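Local coordinates for E3 SUMO-protein ligase SIZ1 (Saccharomyces cerevisiae, PDB 3I2D) that acts as an E3 ligase that promotes SUMO attachment to septins and PCNA, interacting with UBC9 through its SP-RING zinc finger, at residues A105-N108 with L109-P113; T65-F68 with K69-P72; A304-E307 with F308-D311. All blocks are in the same frame, centred on the assembly; numbering follows the deposited sequence.

The three contacts are local and lie in series along one chain. Interaction 2 (65-72) comes first, in the loop leading into strand 74-90; interaction 1 (105-113) follows on helix 104-111. Both belong to the PINIT domain, with centres about 23 Å apart and nearest atoms about 16 Å apart. Interaction 3 (304-311) lies in the SP-RING, its centre about 40 Å from that of interaction 1 and its nearest atoms about 13 Å from those of interaction 2. It alone is near the zinc site of Cys268, His270, Cys291 and Cys294: the Ser306 side chain is about 11 Å from the zinc ion.

Interaction 1: A105-N108 with L109-P113; sequences ADYN and LLSNP
Tyr107 and Ser111 meet one turn apart on helix 104-111, where the phenol ring comes down obliquely on the serine: Tyr107 CE2 lies 3.6 Å from Ser111 CB. The ring reaches forward along the helix because its CG is trans to the backbone N (chi1 -172°). Along the backbone, Ser111 N donates to Tyr107 O at 3.1 Å, bent to 136° at the hydrogen and tilted 28° from the carbonyl plane. The same N-H has a second, weak bond to Asn108 O at 2.7 Å. Ser111 OG turns back toward that oxygen as well, but the modelled separation of Ser111 OG and Asn108 O is too short for its length to be trusted.

The side turned to the sheet is the more enclosed: Leu110 is buried and places its CG 3.9 Å from Asp106 O, while Leu109 rests its branch point on the preceding turn, with CG 3.9 Å from Ala105 O. Both leucines reach Ile201 on strand 195-204 and His117 on strand 117-125, so the helix is laid against the antiparallel sheet of the PINIT domain. Tyr107 also packs on Leu102. Ser111, by contrast, is on the solvent-exposed side, where the chain runs on to Asn112.

The chemistry is consistent with an amphipathic helix: the leucines, and Asp106 through its salt bridge to Arg78 of strand 74-90, join it to the sheet, while the exposed Ser111 finds backbone partners for its N-H within the helix itself.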
loop_
_atom_site.group_PDB
_atom_site.type_symbol
_atom_site.label_atom_id
_atom_site.label_comp_id
_atom_site.label_asym_id
_atom_site.label_seq_id
_atom_site.Cartn_x
_atom_site.Cartn_y
_atom_site.Cartn_z
ATOM N N ALA A 105 -10.177 19.644 16.511
ATOM C CA ALA A 105 -9.110 18.667 16.308
ATOM C C ALA A 105 -9.069 18.017 14.922
ATOM O O ALA A 105 -7.989 17.757 14.387
ATOM C CB ALA A 105 -9.197 17.589 17.385
ATOM N N ASP A 106 -10.235 17.754 14.343
ATOM C CA ASP A 106 -10.288 17.131 13.029
ATOM C C ASP A 106 -9.930 18.091 11.892
ATOM O O ASP A 106 -8.944 17.883 11.187
ATOM C CB ASP A 106 -11.682 16.540 12.764
ATOM C CG ASP A 106 -12.003 15.333 13.648
ATOM O OD1 ASP A 106 -11.065 14.596 14.029
ATOM O OD2 ASP A 106 -13.206 15.112 13.937
ATOM N N TYR A 107 -10.727 19.142 11.718
ATOM C CA TYR A 107 -10.507 20.105 10.641
ATOM C C TYR A 107 -9.060 20.514 10.452
ATOM O O TYR A 107 -8.678 20.981 9.385
ATOM C CB TYR A 107 -11.338 21.377 10.850
ATOM C CG TYR A 107 -11.273 22.292 9.647
ATOM C CD1 TYR A 107 -12.088 22.065 8.536
ATOM C CD2 TYR A 107 -10.312 23.294 9.560
ATOM C CE1 TYR A 107 -11.939 22.807 7.357
ATOM C CE2 TYR A 107 -10.154 24.039 8.389
ATOM C CZ TYR A 107 -10.966 23.788 7.291
ATOM O OH TYR A 107 -10.785 24.492 6.121
ATOM N N ASN A 108 -8.259 20.346 11.493
ATOM C CA ASN A 108 -6.853 20.727 11.447
ATOM C C ASN A 108 -6.011 19.904 10.471
ATOM O O ASN A 108 -5.584 20.391 9.413
ATOM C CB ASN A 108 -6.258 20.614 12.849
ATOM C CG ASN A 108 -7.069 21.372 13.885
ATOM O OD1 ASN A 108 -6.822 21.254 15.089
ATOM N ND2 ASN A 108 -8.041 22.156 13.425
ATOM N N LEU A 109 -5.767 18.655 10.844
ATOM C CA LEU A 109 -4.970 17.753 10.035
ATOM C C LEU A 109 -5.233 17.928 8.539
ATOM O O LEU A 109 -4.311 17.879 7.721
ATOM C CB LEU A 109 -5.274 16.311 10.440
ATOM C CG LEU A 109 -5.478 16.015 11.933
ATOM C CD1 LEU A 109 -5.453 14.493 12.176
ATOM C CD2 LEU A 109 -4.382 16.698 12.739
ATOM N N LEU A 110 -6.496 18.148 8.190
ATOM C CA LEU A 110 -6.903 18.284 6.795
ATOM C C LEU A 110 -6.656 19.655 6.169
ATOM O O LEU A 110 -6.382 19.763 4.967
ATOM C CB LEU A 110 -8.388 17.922 6.671
ATOM C CG LEU A 110 -8.835 16.704 7.487
ATOM C CD1 LEU A 110 -10.306 16.442 7.265
ATOM C CD2 LEU A 110 -8.021 15.491 7.099
ATOM N N SER A 111 -6.756 20.696 6.993
ATOM C CA SER A 111 -6.584 22.080 6.556
ATOM C C SER A 111 -5.257 22.418 5.861
ATOM O O SER A 111 -5.216 22.551 4.632
ATOM C CB SER A 111 -6.784 23.003 7.755
ATOM O OG SER A 111 -5.922 22.622 8.809
ATOM N N ASN A 112 -4.193 22.565 6.655
ATOM C CA ASN A 112 -2.842 22.906 6.175
ATOM C C ASN A 112 -2.549 22.588 4.693
ATOM O O ASN A 112 -2.998 21.564 4.169
ATOM C CB ASN A 112 -1.804 22.207 7.069
ATOM C CG ASN A 112 -0.376 22.678 6.805
ATOM O OD1 ASN A 112 -0.075 23.869 6.909
ATOM N ND2 ASN A 112 0.511 21.740 6.474
ATOM N N PRO A 113 -1.788 23.471 4.000
ATOM C CA PRO A 113 -1.428 23.294 2.584
ATOM C C PRO A 113 -0.506 22.095 2.323
ATOM O O PRO A 113 -0.595 21.447 1.275
ATOM C CB PRO A 113 -0.764 24.626 2.225
ATOM C CG PRO A 113 -0.157 25.063 3.514
ATOM C CD PRO A 113 -1.271 24.760 4.498
#

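Interaction 2: T65-F68 with K69-P72; sequences TIHF and KESP
His67 and Glu70 reach toward each other over the intervening two residues and join through one histidine-carboxylate hydrogen bond. The imidazole presents its edge: His67 NE2 donates to Glu70 OE2 at 2.7 Å, nearly straight at 168°, and the oxygen lies almost in the ring plane. The carboxylate is turned steeply against the ring, the two planes 74° apart, and takes the N-H on the anti side of OE2, somewhat out of its own plane. With CG trans to the backbone N (chi1 -179°), the histidine ring is carried along the chain toward Glu70, while the glutamate chain bends at its second torsion, which brings Glu70 CD to 3.6 Å from His67 NE2. If the imidazole is protonated, the nearby carboxylate would probably stabilise its charge.

Between the two, Phe68 takes another direction, its ring turned away from the polar pair and buried. Ile66 CG2 sits 3.9 Å above one face of that ring, displaced toward its rim. Lys69 extends away from Phe68, and its side chain touches Asn134.

The stretch is neither helix nor strand. Backbone hydrogen bonds between His67 and Arg132 and between Lys69 and Glu135 tie it to another loop of the PINIT domain, the rings of Phe68 and Phe122 of strand 117-125 meet, and past Pro72, which touches Trp289, the chain enters strand 74-90.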
loop_
_atom_site.group_PDB
_atom_site.type_symbol
_atom_site.label_atom_id
_atom_site.label_comp_id
_atom_site.label_asym_id
_atom_site.label_seq_id
_atom_site.Cartn_x
_atom_site.Cartn_y
_atom_site.Cartn_z
ATOM N N THR A 65 -15.644 -7.589 14.044
ATOM C CA THR A 65 -15.563 -6.181 13.683
ATOM C C THR A 65 -14.822 -5.963 12.361
ATOM O O THR A 65 -13.782 -6.574 12.113
ATOM C CB THR A 65 -14.906 -5.398 14.839
ATOM O OG1 THR A 65 -14.306 -4.197 14.341
ATOM C CG2 THR A 65 -13.870 -6.274 15.551
ATOM N N ILE A 66 -15.374 -5.101 11.508
ATOM C CA ILE A 66 -14.786 -4.819 10.195
ATOM C C ILE A 66 -13.444 -4.102 10.253
ATOM O O ILE A 66 -13.261 -3.153 11.005
ATOM C CB ILE A 66 -15.783 -4.012 9.300
ATOM C CG1 ILE A 66 -16.918 -4.940 8.847
ATOM C CG2 ILE A 66 -15.066 -3.392 8.084
ATOM C CD1 ILE A 66 -18.005 -4.251 8.059
ATOM N N HIS A 67 -12.501 -4.571 9.446
ATOM C CA HIS A 67 -11.171 -3.993 9.412
ATOM C C HIS A 67 -10.649 -4.056 7.991
ATOM O O HIS A 67 -10.292 -5.115 7.496
ATOM C CB HIS A 67 -10.243 -4.773 10.337
ATOM C CG HIS A 67 -8.852 -4.228 10.384
ATOM N ND1 HIS A 67 -8.566 -2.970 10.867
ATOM C CD2 HIS A 67 -7.677 -4.745 9.958
ATOM C CE1 HIS A 67 -7.273 -2.736 10.734
ATOM N NE2 HIS A 67 -6.710 -3.797 10.184
ATOM N N PHE A 68 -10.576 -2.918 7.325
ATOM C CA PHE A 68 -10.116 -2.940 5.951
ATOM C C PHE A 68 -8.661 -3.343 5.772
ATOM O O PHE A 68 -7.804 -2.953 6.558
ATOM C CB PHE A 68 -10.369 -1.586 5.298
ATOM C CG PHE A 68 -11.817 -1.222 5.241
ATOM C CD1 PHE A 68 -12.370 -0.359 6.180
ATOM C CD2 PHE A 68 -12.650 -1.799 4.290
ATOM C CE1 PHE A 68 -13.728 -0.077 6.179
ATOM C CE2 PHE A 68 -14.013 -1.520 4.285
ATOM C CZ PHE A 68 -14.548 -0.657 5.236
ATOM N N LYS A 69 -8.401 -4.138 4.732
ATOM C CA LYS A 69 -7.050 -4.568 4.411
ATOM C C LYS A 69 -6.195 -3.314 4.348
ATOM O O LYS A 69 -6.528 -2.347 3.651
ATOM C CB LYS A 69 -6.997 -5.264 3.052
ATOM C CG LYS A 69 -7.658 -6.617 2.992
ATOM C CD LYS A 69 -7.345 -7.289 1.657
ATOM C CE LYS A 69 -8.136 -8.574 1.461
ATOM N NZ LYS A 69 -7.779 -9.235 0.174
ATOM N N GLU A 70 -5.084 -3.343 5.064
ATOM C CA GLU A 70 -4.202 -2.198 5.110
ATOM C C GLU A 70 -3.279 -2.030 3.918
ATOM O O GLU A 70 -3.101 -2.922 3.095
ATOM C CB GLU A 70 -3.360 -2.244 6.385
ATOM C CG GLU A 70 -4.158 -2.146 7.672
ATOM C CD GLU A 70 -3.486 -2.902 8.789
ATOM O OE1 GLU A 70 -2.281 -2.662 9.014
ATOM O OE2 GLU A 70 -4.156 -3.741 9.435
ATOM N N SER A 71 -2.720 -0.832 3.842
ATOM C CA SER A 71 -1.765 -0.453 2.831
ATOM C C SER A 71 -0.741 0.351 3.600
ATOM O O SER A 71 -1.091 1.139 4.481
ATOM C CB SER A 71 -2.404 0.440 1.785
ATOM O OG SER A 71 -1.422 0.897 0.875
ATOM N N PRO A 72 0.542 0.152 3.302
ATOM C CA PRO A 72 1.550 0.923 4.026
ATOM C C PRO A 72 1.585 2.380 3.570
ATOM O O PRO A 72 2.353 3.176 4.115
ATOM C CB PRO A 72 2.842 0.181 3.702
ATOM C CG PRO A 72 2.587 -0.320 2.312
ATOM C CD PRO A 72 1.170 -0.834 2.407
#

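Interaction 3: A304-E307 with F308-D311; sequences AISE and FVDD
Strand 303-305 passes through Ser306 into helix 307-313, with Asp310 N bonded to Ser306 O at 2.8 Å and Asp311 N to Glu307 O at 2.9 Å. Ser306 is the N-cap: OG, set trans to its backbone N (chi1 154°), accepts from Val309 N at 3.1 Å in a nearly straight bond (163°). The hydroxyl also lies against Val309 CG2, 3.3 Å from Ser306 OG, and is hydrogen-bonded to a water that accepts from Phe308 N at 2.6 Å. Cap and water thus satisfy two amides of the first turn. With an alanine here in place of the serine, Val309 N would probably lose its acceptor and the water one of its holds, leaving the helix start less firmly set.

This strand-to-helix turn belongs to the SP-RING, whose zinc ion lies about 11 Å from the Ser306 side chain; Ser306 and Val309 both touch Cys273. Ile305 CG2 packs obliquely across Asp310, 3.8 Å from Asp310 OD1. Glu307 and Asp311 run side by side with carboxylate planes only 10° apart, and their like charges are probably eased by Lys222, which touches Glu307 and forms a long, weak ion pair with Asp311.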
loop_
_atom_site.group_PDB
_atom_site.type_symbol
_atom_site.label_atom_id
_atom_site.label_comp_id
_atom_site.label_asym_id
_atom_site.label_seq_id
_atom_site.Cartn_x
_atom_site.Cartn_y
_atom_site.Cartn_z
ATOM N N ALA A 304 14.982 -5.299 2.610
ATOM C CA ALA A 304 16.253 -4.829 3.157
ATOM C C ALA A 304 17.268 -4.447 2.072
ATOM O O ALA A 304 17.238 -4.974 0.963
ATOM C CB ALA A 304 16.851 -5.900 4.061
ATOM N N ILE A 305 18.169 -3.530 2.407
ATOM C CA ILE A 305 19.204 -3.093 1.482
ATOM C C ILE A 305 20.231 -4.204 1.421
ATOM O O ILE A 305 20.490 -4.854 2.425
ATOM C CB ILE A 305 19.932 -1.814 1.998
ATOM C CG1 ILE A 305 18.984 -0.616 1.962
ATOM C CG2 ILE A 305 21.193 -1.539 1.161
ATOM C CD1 ILE A 305 18.368 -0.386 0.615
ATOM N N SER A 306 20.811 -4.425 0.246
ATOM C CA SER A 306 21.843 -5.441 0.085
ATOM C C SER A 306 23.186 -4.751 0.242
ATOM O O SER A 306 23.584 -3.959 -0.602
ATOM C CB SER A 306 21.769 -6.084 -1.295
ATOM O OG SER A 306 23.032 -6.598 -1.682
ATOM N N GLU A 307 23.878 -5.057 1.330
ATOM C CA GLU A 307 25.165 -4.454 1.600
ATOM C C GLU A 307 26.175 -4.790 0.511
ATOM O O GLU A 307 26.984 -3.938 0.114
ATOM C CB GLU A 307 25.685 -4.923 2.952
ATOM C CG GLU A 307 26.857 -4.109 3.448
ATOM C CD GLU A 307 27.364 -4.585 4.787
ATOM O OE1 GLU A 307 27.972 -5.678 4.829
ATOM O OE2 GLU A 307 27.142 -3.866 5.791
ATOM N N PHE A 308 26.127 -6.025 0.019
ATOM C CA PHE A 308 27.057 -6.421 -1.021
ATOM C C PHE A 308 26.931 -5.500 -2.223
ATOM O O PHE A 308 27.911 -4.868 -2.628
ATOM C CB PHE A 308 26.814 -7.857 -1.493
ATOM C CG PHE A 308 27.843 -8.324 -2.485
ATOM C CD1 PHE A 308 29.144 -8.613 -2.074
ATOM C CD2 PHE A 308 27.546 -8.398 -3.838
ATOM C CE1 PHE A 308 30.132 -8.961 -2.993
ATOM C CE2 PHE A 308 28.532 -8.747 -4.770
ATOM C CZ PHE A 308 29.826 -9.028 -4.344
ATOM N N VAL A 309 25.719 -5.432 -2.785
ATOM C CA VAL A 309 25.439 -4.611 -3.958
ATOM C C VAL A 309 25.614 -3.120 -3.680
ATOM O O VAL A 309 26.071 -2.369 -4.546
ATOM C CB VAL A 309 24.009 -4.873 -4.499
ATOM C CG1 VAL A 309 23.754 -4.011 -5.721
ATOM C CG2 VAL A 309 23.851 -6.325 -4.873
ATOM N N ASP A 310 25.249 -2.690 -2.476
ATOM C CA ASP A 310 25.398 -1.292 -2.104
ATOM C C ASP A 310 26.881 -0.933 -2.188
ATOM O O ASP A 310 27.240 0.121 -2.714
ATOM C CB ASP A 310 24.898 -1.064 -0.683
ATOM C CG ASP A 310 24.525 0.382 -0.422
ATOM O OD1 ASP A 310 24.227 0.723 0.745
ATOM O OD2 ASP A 310 24.513 1.176 -1.387
ATOM N N ASP A 311 27.741 -1.813 -1.676
ATOM C CA ASP A 311 29.186 -1.587 -1.707
ATOM C C ASP A 311 29.689 -1.360 -3.133
ATOM O O ASP A 311 30.320 -0.344 -3.422
ATOM C CB ASP A 311 29.929 -2.777 -1.091
ATOM C CG ASP A 311 30.005 -2.703 0.428
ATOM O OD1 ASP A 311 29.350 -1.801 1.010
ATOM O OD2 ASP A 311 30.721 -3.549 1.031
HETATM O O HOH W 1 24.539 -7.958 0.614
#